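Collagen adhesin (Staphylococcus aureus, PDB 2F68) binds collagen as a staphylococcal cell-surface adhesin, probably by closing two beta domains around the triple helix in a "collagen hug". Local coordinates at residues 30-35 / 296-301; 78-83 / 99-104; 153-158 / 186-191; 231-234 / 239-242. All coordinates share one frame; numbering follows the deposited sequence.

Overall arrangement
Contact 1 brings 30-35, near the start of the chain, to 296-301, near its end, and the other three contacts lie within the loop it closes; contact 2 closes before contacts 3 and 4, which follow in series. Contact 2 lies in the Ig-like part, contacts 3 and 4 in the collagen-binding part, with the centres of contacts 2 and 4 about 50 Å apart. Segment 296-301 leaves the second domain and runs into a strand added to the sheet of the first, which contact 2 also reaches. Centre to centre, contact 1 is about 25 Å from contact 2 and 22 Å from contact 3. Contacts 3 and 4, centres about 11 Å apart, meet on one sheet, where strand 184-190 neighbours 239-244.

Contact 1 of 4, residues 30-35 / 296-301; sequences GGKTTV and HNINAN
Lys-32 spans the distance between strand 31-40 and the chain of 296-301, where the nearest CA atoms, those of Lys-32 and Ile-298, lie 9.4 Å apart. Its chain runs straight from CG to NZ, with CG set beside the backbone N (chi1 -66°), and this full extension brings the ammonium end to the other segment.

The van der Waals part of the contact is made with Ile-298. Its CD1 methyl lies against the end of the lysine, 3.9 Å from Lys-32 CE and 3.6 Å from Lys-32 NZ, the two side chains running at a slant to each other.

The polar part is loose. Lys-32 NZ comes within 3.3 Å of His-296 O, but the angle is too poor for a hydrogen bond, and the imidazole swings off from the strand. Within 296-301, Asn-297 OD1 accepts the Ile-298 N-H at 2.9 Å, a bent bond (130° at the hydrogen) whose donor sits above the carbonyl plane; Asn-297 ND2 is held in turn by Gln-267 O.

Tyr-67 of strand 62-75 touches both Lys-32 and Ile-298. A G1 beta bulge, Gly-30 and Gly-31 opposite Gly-114, precedes Lys-32. Strand 104-116 pairs antiparallel with 31-40 and with 300-307, so the tail emerging from the second domain joins the sheet of the first, consistent with the latch of the collagen-hug model.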
loop_
_atom_site.group_PDB
_atom_site.type_symbol
_atom_site.label_atom_id
_atom_site.label_comp_id
_atom_site.label_asym_id
_atom_site.label_seq_id
_atom_site.Cartn_x
_atom_site.Cartn_y
_atom_site.Cartn_z
ATOM N N GLY A 30 10.414 2.676 -1.347
ATOM C CA GLY A 30 9.028 2.226 -1.469
ATOM C C GLY A 30 8.868 0.748 -1.163
ATOM O O GLY A 30 7.864 0.136 -1.536
ATOM N N GLY A 31 9.860 0.178 -0.481
ATOM C CA GLY A 31 9.858 -1.240 -0.127
ATOM C C GLY A 31 9.142 -1.529 1.178
ATOM O O GLY A 31 8.936 -0.630 1.998
ATOM N N LYS A 32 8.768 -2.792 1.367
ATOM C CA LYS A 32 8.045 -3.225 2.561
ATOM C C LYS A 32 8.947 -3.994 3.523
ATOM O O LYS A 32 9.779 -4.800 3.098
ATOM C CB LYS A 32 6.841 -4.094 2.178
ATOM C CG LYS A 32 5.746 -3.362 1.415
ATOM C CD LYS A 32 4.617 -4.309 1.041
ATOM C CE LYS A 32 3.548 -3.602 0.224
ATOM N NZ LYS A 32 2.437 -4.520 -0.148
ATOM N N THR A 33 8.774 -3.733 4.816
ATOM C CA THR A 33 9.503 -4.447 5.868
ATOM C C THR A 33 8.638 -4.636 7.120
ATOM O O THR A 33 7.758 -3.820 7.407
ATOM C CB THR A 33 10.860 -3.767 6.212
ATOM O OG1 THR A 33 11.542 -4.527 7.216
ATOM C CG2 THR A 33 10.667 -2.329 6.699
ATOM N N THR A 34 8.894 -5.718 7.852
ATOM C CA THR A 34 8.060 -6.105 8.990
ATOM C C THR A 34 8.695 -5.724 10.330
ATOM O O THR A 34 9.858 -6.039 10.587
ATOM C CB THR A 34 7.750 -7.623 8.972
ATOM O OG1 THR A 34 7.522 -8.055 7.624
ATOM C CG2 THR A 34 6.521 -7.933 9.811
ATOM N N VAL A 35 7.914 -5.048 11.171
ATOM C CA VAL A 35 8.355 -4.625 12.502
ATOM C C VAL A 35 7.695 -5.496 13.572
ATOM O O VAL A 35 6.477 -5.694 13.556
ATOM C CB VAL A 35 8.021 -3.131 12.769
ATOM C CG1 VAL A 35 8.610 -2.668 14.101
ATOM C CG2 VAL A 35 8.528 -2.251 11.637
ATOM N N HIS A 296 0.519 -7.608 -3.192
ATOM C CA HIS A 296 0.428 -8.423 -1.983
ATOM C C HIS A 296 -0.306 -7.689 -0.864
ATOM O O HIS A 296 -0.105 -6.489 -0.659
ATOM C CB HIS A 296 1.822 -8.843 -1.510
ATOM C CG HIS A 296 2.567 -9.686 -2.498
ATOM N ND1 HIS A 296 3.466 -9.158 -3.398
ATOM C CD2 HIS A 296 2.543 -11.020 -2.728
ATOM C CE1 HIS A 296 3.966 -10.131 -4.141
ATOM N NE2 HIS A 296 3.422 -11.271 -3.754
ATOM N N ASN A 297 -1.156 -8.422 -0.150
ATOM C CA ASN A 297 -1.915 -7.875 0.971
ATOM C C ASN A 297 -1.039 -7.692 2.208
ATOM O O ASN A 297 -0.067 -8.425 2.405
ATOM C CB ASN A 297 -3.111 -8.777 1.294
ATOM C CG ASN A 297 -4.200 -8.059 2.082
ATOM O OD1 ASN A 297 -4.151 -6.844 2.283
ATOM N ND2 ASN A 297 -5.195 -8.817 2.529
ATOM N N ILE A 298 -1.395 -6.712 3.037
ATOM C CA ILE A 298 -0.616 -6.375 4.228
ATOM C C ILE A 298 -0.844 -7.377 5.360
ATOM O O ILE A 298 -1.984 -7.699 5.701
ATOM C CB ILE A 298 -0.909 -4.924 4.716
ATOM C CG1 ILE A 298 -0.614 -3.895 3.610
ATOM C CG2 ILE A 298 -0.141 -4.603 6.004
ATOM C CD1 ILE A 298 0.793 -3.970 2.997
ATOM N N ASN A 299 0.258 -7.863 5.928
ATOM C CA ASN A 299 0.222 -8.806 7.041
ATOM C C ASN A 299 0.411 -8.108 8.385
ATOM O O ASN A 299 1.371 -7.356 8.574
ATOM C CB ASN A 299 1.290 -9.892 6.861
ATOM C CG ASN A 299 1.137 -10.659 5.557
ATOM O OD1 ASN A 299 0.033 -11.042 5.168
ATOM N ND2 ASN A 299 2.255 -10.893 4.879
ATOM N N ALA A 300 -0.515 -8.359 9.308
ATOM C CA ALA A 300 -0.448 -7.801 10.656
ATOM C C ALA A 300 -1.028 -8.772 11.680
ATOM O O ALA A 300 -2.193 -9.168 11.584
ATOM C CB ALA A 300 -1.164 -6.457 10.717
ATOM N N ASN A 301 -0.203 -9.154 12.652
ATOM C CA ASN A 301 -0.596 -10.109 13.687
ATOM C C ASN A 301 -0.178 -9.666 15.087
ATOM O O ASN A 301 0.849 -9.005 15.257
ATOM C CB ASN A 301 -0.013 -11.496 13.390
ATOM C CG ASN A 301 -0.566 -12.106 12.112
ATOM O OD1 ASN A 301 -1.779 -12.132 11.892
ATOM N ND2 ASN A 301 0.324 -12.613 11.268
#

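Contact 2 of 4, residues 78-83 / 99-104; sequences EQVGQA and EKLSDV
Val-80 and Leu-101 form the tight part of this contact, meeting tip to tip with Val-80 CG1 3.8 Å from Leu-101 CD1. Both residues are buried. The valine presents CG1 because that branch stands opposite the carbonyl carbon (chi1 -65°). Val-75 of strand 62-75 touches both side chains, and Ile-304 of strand 300-307 packs on Val-80, so the pair belongs to a larger apolar cluster.

No hydrogen bond crosses between the segments; the join rests on side chains, the nearest CA atoms, of Val-80 and Glu-99, being 8.8 Å apart. Strand 78-86 is one of the antiparallel strands of the Ig-like sheet, and 99-104 belongs to the connection that leads from strand 89-94 to strand 104-116. Val-80 and Gly-81 both face Leu-73, a classic beta bulge that interrupts the regular pairing with strand 62-75.

Outward from the valine the packing slackens. Glu-78 and Lys-100 cross at about a right angle, with Lys-100 NZ 4.1 Å from Glu-78 CG and 4.2 Å from Val-80 CG1. Although the charges are opposite, Glu-78 OE2 and Lys-100 NZ remain 4.7 Å apart. Lys-97 takes both polar ends instead: its NZ forms a salt bridge with Glu-78 OE2, and its carbonyl oxygen accepts a hydrogen bond from Lys-100 NZ, which the lysine chain, extended until its last bond, presents by a final bend (chi4 -69°) on the solvent side, where Lys-100 is exposed.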
loop_
_atom_site.group_PDB
_atom_site.type_symbol
_atom_site.label_atom_id
_atom_site.label_comp_id
_atom_site.label_asym_id
_atom_site.label_seq_id
_atom_site.Cartn_x
_atom_site.Cartn_y
_atom_site.Cartn_z
ATOM N N GLU A 78 -11.178 -14.038 24.766
ATOM C CA GLU A 78 -11.478 -12.736 25.358
ATOM C C GLU A 78 -10.455 -11.687 24.925
ATOM O O GLU A 78 -9.251 -11.871 25.111
ATOM C CB GLU A 78 -11.519 -12.845 26.887
ATOM C CG GLU A 78 -12.227 -11.689 27.594
ATOM C CD GLU A 78 -13.727 -11.902 27.742
ATOM O OE1 GLU A 78 -14.394 -12.267 26.749
ATOM O OE2 GLU A 78 -14.244 -11.689 28.859
ATOM N N GLN A 79 -10.949 -10.592 24.349
ATOM C CA GLN A 79 -10.095 -9.493 23.904
ATOM C C GLN A 79 -9.612 -8.671 25.098
ATOM O O GLN A 79 -10.415 -8.081 25.826
ATOM C CB GLN A 79 -10.837 -8.606 22.896
ATOM C CG GLN A 79 -9.947 -7.609 22.155
ATOM C CD GLN A 79 -10.708 -6.759 21.152
ATOM O OE1 GLN A 79 -11.559 -7.256 20.412
ATOM N NE2 GLN A 79 -10.397 -5.468 21.117
ATOM N N VAL A 80 -8.295 -8.646 25.291
ATOM C CA VAL A 80 -7.679 -7.945 26.422
ATOM C C VAL A 80 -6.923 -6.683 25.996
ATOM O O VAL A 80 -6.607 -5.829 26.828
ATOM C CB VAL A 80 -6.745 -8.876 27.249
ATOM C CG1 VAL A 80 -7.543 -9.991 27.912
ATOM C CG2 VAL A 80 -5.625 -9.452 26.383
ATOM N N GLY A 81 -6.642 -6.574 24.698
ATOM C CA GLY A 81 -5.933 -5.422 24.145
ATOM C C GLY A 81 -6.211 -5.205 22.669
ATOM O O GLY A 81 -6.966 -5.959 22.051
ATOM N N GLN A 82 -5.596 -4.166 22.104
ATOM C CA GLN A 82 -5.780 -3.825 20.694
ATOM C C GLN A 82 -4.519 -3.206 20.092
ATOM O O GLN A 82 -3.888 -2.339 20.701
ATOM C CB GLN A 82 -6.971 -2.876 20.523
ATOM C CG GLN A 82 -7.521 -2.802 19.103
ATOM C CD GLN A 82 -8.685 -1.834 18.969
ATOM O OE1 GLN A 82 -8.594 -0.672 19.369
ATOM N NE2 GLN A 82 -9.783 -2.309 18.395
ATOM N N ALA A 83 -4.165 -3.663 18.892
ATOM C CA ALA A 83 -3.021 -3.136 18.154
ATOM C C ALA A 83 -3.487 -2.241 17.008
ATOM O O ALA A 83 -4.022 -2.726 16.010
ATOM C CB ALA A 83 -2.153 -4.274 17.628
ATOM N N GLU A 99 -6.184 -7.038 33.549
ATOM C CA GLU A 99 -5.887 -6.967 34.983
ATOM C C GLU A 99 -6.091 -8.300 35.706
ATOM O O GLU A 99 -5.516 -8.521 36.775
ATOM C CB GLU A 99 -6.715 -5.866 35.653
ATOM C CG GLU A 99 -6.297 -4.448 35.269
ATOM C CD GLU A 99 -7.045 -3.369 36.040
ATOM O OE1 GLU A 99 -8.140 -3.649 36.574
ATOM O OE2 GLU A 99 -6.536 -2.230 36.104
ATOM N N LYS A 100 -6.904 -9.179 35.124
ATOM C CA LYS A 100 -7.145 -10.508 35.687
ATOM C C LYS A 100 -6.032 -11.500 35.328
ATOM O O LYS A 100 -5.958 -12.592 35.896
ATOM C CB LYS A 100 -8.516 -11.049 35.251
ATOM C CG LYS A 100 -8.624 -11.421 33.775
ATOM C CD LYS A 100 -9.988 -12.015 33.451
ATOM C CE LYS A 100 -10.064 -12.496 32.007
ATOM N NZ LYS A 100 -10.049 -11.374 31.025
ATOM N N LEU A 101 -5.173 -11.107 34.390
ATOM C CA LEU A 101 -4.098 -11.966 33.902
ATOM C C LEU A 101 -2.768 -11.704 34.605
ATOM O O LEU A 101 -2.386 -10.552 34.829
ATOM C CB LEU A 101 -3.925 -11.807 32.387
ATOM C CG LEU A 101 -5.070 -12.235 31.462
ATOM C CD1 LEU A 101 -4.895 -11.609 30.090
ATOM C CD2 LEU A 101 -5.174 -13.753 31.355
ATOM N N SER A 102 -2.076 -12.787 34.950
ATOM C CA SER A 102 -0.739 -12.724 35.534
ATOM C C SER A 102 0.267 -13.412 34.614
ATOM O O SER A 102 -0.116 -14.242 33.783
ATOM C CB SER A 102 -0.726 -13.369 36.923
ATOM O OG SER A 102 -1.134 -14.725 36.864
ATOM N N ASP A 103 1.546 -13.067 34.773
ATOM C CA ASP A 103 2.631 -13.569 33.917
ATOM C C ASP A 103 2.364 -13.243 32.443
ATOM O O ASP A 103 2.476 -14.104 31.566
ATOM C CB ASP A 103 2.851 -15.078 34.122
ATOM C CG ASP A 103 3.049 -15.454 35.583
ATOM O OD1 ASP A 103 3.845 -14.786 36.278
ATOM O OD2 ASP A 103 2.411 -16.428 36.034
ATOM N N VAL A 104 2.013 -11.983 32.191
ATOM C CA VAL A 104 1.577 -11.531 30.870
ATOM C C VAL A 104 2.756 -11.279 29.932
ATOM O O VAL A 104 3.707 -10.581 30.288
ATOM C CB VAL A 104 0.691 -10.256 30.965
ATOM C CG1 VAL A 104 0.083 -9.913 29.610
ATOM C CG2 VAL A 104 -0.413 -10.438 31.999
#

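Contact 3 of 4, residues 153-158 / 186-191; sequences YYKTGD and IKDQIQ
Ile-186 sets its CD1 methyl over one face of the Tyr-153 ring. The CH-pi contact is strikingly central: the carbon lies 4.0 Å from the ring centroid and only 1° off the ring normal. The other branch of Ile-186, CG2, works at the phenol end, 3.4 Å from Tyr-153 OH and 3.8 Å from Tyr-153 CZ. The ring is directed across the interior because its CG stands opposite the backbone N (chi1 171°). The buried hydroxyl is hydrogen-bonded to Ser-274 OG, and Phe-291 meets the ring edge-to-face.

The polar pair, Lys-155 and Asp-188, touches without a salt bridge. The carboxylate oxygen Asp-188 OD2 rests 3.4 Å from Lys-155 CD, the two side chains crossing nearly at right angles. The lysine is bent near its end, and its NZ lies 4.9 Å from Asp-188 OD2. Asn-272 instead serves both buried groups: its backbone oxygen accepts from Lys-155 NZ, and its ND2 donates to Asp-188 OD1. The opposite charges could still steady one another at that separation.

The contact joins the two layers of the collagen-binding domain's beta sandwich. Strand 154-156 borders strand 166-173 at the edge of one sheet, while 184-190 lies in the other, between strands 239-244 and 269-278.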
loop_
_atom_site.group_PDB
_atom_site.type_symbol
_atom_site.label_atom_id
_atom_site.label_comp_id
_atom_site.label_asym_id
_atom_site.label_seq_id
_atom_site.Cartn_x
_atom_site.Cartn_y
_atom_site.Cartn_z
ATOM N N TYR A 153 3.965 0.263 -22.943
ATOM C CA TYR A 153 2.881 0.011 -22.003
ATOM C C TYR A 153 3.278 -0.993 -20.924
ATOM O O TYR A 153 3.772 -2.083 -21.223
ATOM C CB TYR A 153 1.619 -0.458 -22.741
ATOM C CG TYR A 153 0.509 -0.943 -21.831
ATOM C CD1 TYR A 153 -0.251 -0.044 -21.083
ATOM C CD2 TYR A 153 0.217 -2.302 -21.721
ATOM C CE1 TYR A 153 -1.271 -0.486 -20.246
ATOM C CE2 TYR A 153 -0.802 -2.755 -20.886
ATOM C CZ TYR A 153 -1.540 -1.841 -20.152
ATOM O OH TYR A 153 -2.547 -2.281 -19.326
ATOM N N TYR A 154 3.061 -0.602 -19.671
ATOM C CA TYR A 154 3.227 -1.493 -18.526
ATOM C C TYR A 154 2.165 -1.188 -17.473
ATOM O O TYR A 154 1.664 -0.063 -17.392
ATOM C CB TYR A 154 4.640 -1.384 -17.934
ATOM C CG TYR A 154 4.899 -0.135 -17.115
ATOM C CD1 TYR A 154 5.289 1.056 -17.727
ATOM C CD2 TYR A 154 4.770 -0.150 -15.725
ATOM C CE1 TYR A 154 5.533 2.203 -16.977
ATOM C CE2 TYR A 154 5.010 0.992 -14.967
ATOM C CZ TYR A 154 5.391 2.164 -15.600
ATOM O OH TYR A 154 5.631 3.296 -14.854
ATOM N N LYS A 155 1.829 -2.194 -16.672
ATOM C CA LYS A 155 0.801 -2.053 -15.648
ATOM C C LYS A 155 1.368 -2.312 -14.254
ATOM O O LYS A 155 2.081 -3.296 -14.036
ATOM C CB LYS A 155 -0.370 -2.992 -15.944
ATOM C CG LYS A 155 -1.652 -2.652 -15.197
ATOM C CD LYS A 155 -2.807 -3.557 -15.612
ATOM C CE LYS A 155 -2.572 -5.015 -15.230
ATOM N NZ LYS A 155 -2.208 -5.190 -13.796
ATOM N N THR A 156 1.047 -1.419 -13.321
ATOM C CA THR A 156 1.537 -1.506 -11.943
ATOM C C THR A 156 0.459 -1.108 -10.930
ATOM O O THR A 156 -0.577 -0.551 -11.300
ATOM C CB THR A 156 2.822 -0.654 -11.736
ATOM O OG1 THR A 156 3.322 -0.846 -10.406
ATOM C CG2 THR A 156 2.549 0.834 -11.968
ATOM N N GLY A 157 0.712 -1.401 -9.656
ATOM C CA GLY A 157 -0.218 -1.064 -8.580
ATOM C C GLY A 157 0.390 -1.190 -7.196
ATOM O O GLY A 157 1.407 -1.863 -7.013
ATOM N N ASP A 158 -0.243 -0.542 -6.220
ATOM C CA ASP A 158 0.210 -0.579 -4.828
ATOM C C ASP A 158 -0.937 -0.358 -3.840
ATOM O O ASP A 158 -2.058 -0.029 -4.237
ATOM C CB ASP A 158 1.333 0.444 -4.593
ATOM C CG ASP A 158 0.894 1.875 -4.861
ATOM O OD1 ASP A 158 0.235 2.475 -3.985
ATOM O OD2 ASP A 158 1.226 2.405 -5.942
ATOM N N ILE A 186 -6.407 -1.706 -25.217
ATOM C CA ILE A 186 -6.061 -2.316 -23.935
ATOM C C ILE A 186 -7.279 -3.035 -23.354
ATOM O O ILE A 186 -8.330 -2.424 -23.150
ATOM C CB ILE A 186 -5.531 -1.267 -22.907
ATOM C CG1 ILE A 186 -4.471 -0.339 -23.530
ATOM C CG2 ILE A 186 -5.020 -1.954 -21.633
ATOM C CD1 ILE A 186 -3.176 -1.019 -23.982
ATOM N N LYS A 187 -7.131 -4.333 -23.099
ATOM C CA LYS A 187 -8.201 -5.136 -22.507
ATOM C C LYS A 187 -7.824 -5.595 -21.099
ATOM O O LYS A 187 -7.097 -6.576 -20.927
ATOM C CB LYS A 187 -8.549 -6.334 -23.398
ATOM C CG LYS A 187 -9.269 -5.966 -24.688
ATOM C CD LYS A 187 -9.705 -7.207 -25.451
ATOM C CE LYS A 187 -10.399 -6.840 -26.751
ATOM N NZ LYS A 187 -10.823 -8.045 -27.515
ATOM N N ASP A 188 -8.328 -4.873 -20.100
ATOM C CA ASP A 188 -8.004 -5.133 -18.699
ATOM C C ASP A 188 -9.054 -6.018 -18.028
ATOM O O ASP A 188 -10.254 -5.864 -18.266
ATOM C CB ASP A 188 -7.849 -3.811 -17.937
ATOM C CG ASP A 188 -7.278 -3.996 -16.542
ATOM O OD1 ASP A 188 -8.026 -4.422 -15.636
ATOM O OD2 ASP A 188 -6.083 -3.696 -16.347
ATOM N N GLN A 189 -8.584 -6.944 -17.195
ATOM C CA GLN A 189 -9.451 -7.828 -16.416
ATOM C C GLN A 189 -9.008 -7.836 -14.955
ATOM O O GLN A 189 -7.869 -8.197 -14.646
ATOM C CB GLN A 189 -9.434 -9.259 -16.970
ATOM C CG GLN A 189 -9.849 -9.404 -18.434
ATOM C CD GLN A 189 -8.691 -9.231 -19.404
ATOM O OE1 GLN A 189 -7.552 -9.600 -19.109
ATOM N NE2 GLN A 189 -8.981 -8.675 -20.574
ATOM N N ILE A 190 -9.909 -7.430 -14.065
ATOM C CA ILE A 190 -9.631 -7.414 -12.630
ATOM C C ILE A 190 -10.104 -8.725 -12.004
ATOM O O ILE A 190 -11.277 -9.089 -12.118
ATOM C CB ILE A 190 -10.286 -6.198 -11.923
ATOM C CG1 ILE A 190 -10.018 -4.908 -12.707
ATOM C CG2 ILE A 190 -9.775 -6.072 -10.489
ATOM C CD1 ILE A 190 -11.021 -3.796 -12.452
ATOM N N GLN A 191 -9.180 -9.427 -11.351
ATOM C CA GLN A 191 -9.451 -10.757 -10.796
ATOM C C GLN A 191 -10.276 -10.703 -9.506
ATOM O O GLN A 191 -10.579 -9.623 -8.995
ATOM C CB GLN A 191 -8.144 -11.533 -10.578
ATOM C CG GLN A 191 -7.258 -11.665 -11.823
ATOM C CD GLN A 191 -7.953 -12.350 -12.992
ATOM O OE1 GLN A 191 -8.034 -11.796 -14.089
ATOM N NE2 GLN A 191 -8.459 -13.558 -12.762
#

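Contact 4 of 4, residues 231-234 / 239-242; sequences ITVD and TIDV
Thr-232 and Asp-241 form a hydrogen-bonded antiparallel pair. Thr-232 N donates to Asp-241 O at 2.8 Å in a bond clearly bent at the hydrogen (142°), whereas Asp-241 N returns to Thr-232 O, also at 2.8 Å, almost straight (173°). Two residues on, Asp-234 N reaches Thr-239 O at 3.0 Å, and the reciprocal bond from Thr-239 N to Asp-234 O stretches to 3.2 Å.

Alternating with these are the non-hydrogen-bonded pairs, Val-233 with Ile-240 between them and Ile-231 with Val-242 beyond Thr-232 and Asp-241, whose side chains share a face. Ile-231 and Ile-240 lie alongside each other pointing the same way, CG2 against CG2 at 3.8 Å. Val-233 CG2 packs more loosely on Ile-240 CG1, at 4.3 Å. The other face carries polar residues: Thr-239 turns OG1 into the narrow place between its own N and carbonyl carbon (chi1 50°), against Asp-234 CB at 3.4 Å.

Further out, the apolar face is covered by strands 194-207 and 252-262, with Leu-196 touching both Val-233 and Ile-240, while Ile-219 and Phe-222 of helix 218-225 pack on Ile-231. Glu-223 of that helix accepts a hydrogen bond from Ile-231 N. At the turn, Asp-234 OD1 takes the N-H of Lys-237, tying the aspartate to the connection. This is a beta hairpin with a four-residue connection, whose second strand continues the sheet of the collagen-binding sandwich onto strand 184-190.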
loop_
_atom_site.group_PDB
_atom_site.type_symbol
_atom_site.label_atom_id
_atom_site.label_comp_id
_atom_site.label_asym_id
_atom_site.label_seq_id
_atom_site.Cartn_x
_atom_site.Cartn_y
_atom_site.Cartn_z
ATOM N N ILE A 231 -13.668 4.078 -23.227
ATOM C CA ILE A 231 -13.297 3.346 -22.020
ATOM C C ILE A 231 -14.515 2.553 -21.541
ATOM O O ILE A 231 -15.295 3.023 -20.706
ATOM C CB ILE A 231 -12.757 4.280 -20.899
ATOM C CG1 ILE A 231 -11.699 5.242 -21.453
ATOM C CG2 ILE A 231 -12.186 3.456 -19.740
ATOM C CD1 ILE A 231 -11.371 6.410 -20.533
ATOM N N THR A 232 -14.678 1.356 -22.099
ATOM C CA THR A 232 -15.805 0.486 -21.772
ATOM C C THR A 232 -15.569 -0.197 -20.428
ATOM O O THR A 232 -14.575 -0.904 -20.246
ATOM C CB THR A 232 -16.044 -0.581 -22.868
ATOM O OG1 THR A 232 -16.009 0.037 -24.161
ATOM C CG2 THR A 232 -17.394 -1.265 -22.676
ATOM N N VAL A 233 -16.488 0.027 -19.491
ATOM C CA VAL A 233 -16.378 -0.539 -18.149
ATOM C C VAL A 233 -17.567 -1.443 -17.830
ATOM O O VAL A 233 -18.720 -1.003 -17.851
ATOM C CB VAL A 233 -16.244 0.565 -17.062
ATOM C CG1 VAL A 233 -16.180 -0.052 -15.671
ATOM C CG2 VAL A 233 -15.014 1.431 -17.313
ATOM N N ASP A 234 -17.271 -2.709 -17.549
ATOM C CA ASP A 234 -18.266 -3.654 -17.060
ATOM C C ASP A 234 -18.023 -3.871 -15.568
ATOM O O ASP A 234 -17.124 -4.620 -15.177
ATOM C CB ASP A 234 -18.184 -4.976 -17.834
ATOM C CG ASP A 234 -19.437 -5.827 -17.684
ATOM O OD1 ASP A 234 -19.806 -6.172 -16.540
ATOM O OD2 ASP A 234 -20.047 -6.166 -18.720
ATOM N N THR A 239 -14.126 -5.574 -15.741
ATOM C CA THR A 239 -13.284 -5.453 -16.931
ATOM C C THR A 239 -13.305 -4.038 -17.501
ATOM O O THR A 239 -14.364 -3.414 -17.605
ATOM C CB THR A 239 -13.698 -6.450 -18.041
ATOM O OG1 THR A 239 -15.112 -6.366 -18.264
ATOM C CG2 THR A 239 -13.331 -7.880 -17.657
ATOM N N ILE A 240 -12.124 -3.541 -17.865
ATOM C CA ILE A 240 -11.981 -2.218 -18.472
ATOM C C ILE A 240 -11.339 -2.342 -19.854
ATOM O O ILE A 240 -10.198 -2.789 -19.983
ATOM C CB ILE A 240 -11.153 -1.253 -17.578
ATOM C CG1 ILE A 240 -11.786 -1.122 -16.187
ATOM C CG2 ILE A 240 -11.023 0.122 -18.243
ATOM C CD1 ILE A 240 -10.843 -0.604 -15.113
ATOM N N ASP A 241 -12.087 -1.949 -20.883
ATOM C CA ASP A 241 -11.597 -1.988 -22.260
ATOM C C ASP A 241 -11.331 -0.579 -22.781
ATOM O O ASP A 241 -12.250 0.234 -22.900
ATOM C CB ASP A 241 -12.586 -2.726 -23.169
ATOM C CG ASP A 241 -12.732 -4.198 -22.809
ATOM O OD1 ASP A 241 -11.705 -4.863 -22.546
ATOM O OD2 ASP A 241 -13.879 -4.692 -22.800
ATOM N N VAL A 242 -10.065 -0.300 -23.085
ATOM C CA VAL A 242 -9.642 1.025 -23.531
ATOM C C VAL A 242 -9.258 1.006 -25.010
ATOM O O VAL A 242 -8.424 0.204 -25.436
ATOM C CB VAL A 242 -8.455 1.567 -22.686
ATOM C CG1 VAL A 242 -8.159 3.023 -23.034
ATOM C CG2 VAL A 242 -8.743 1.429 -21.193
#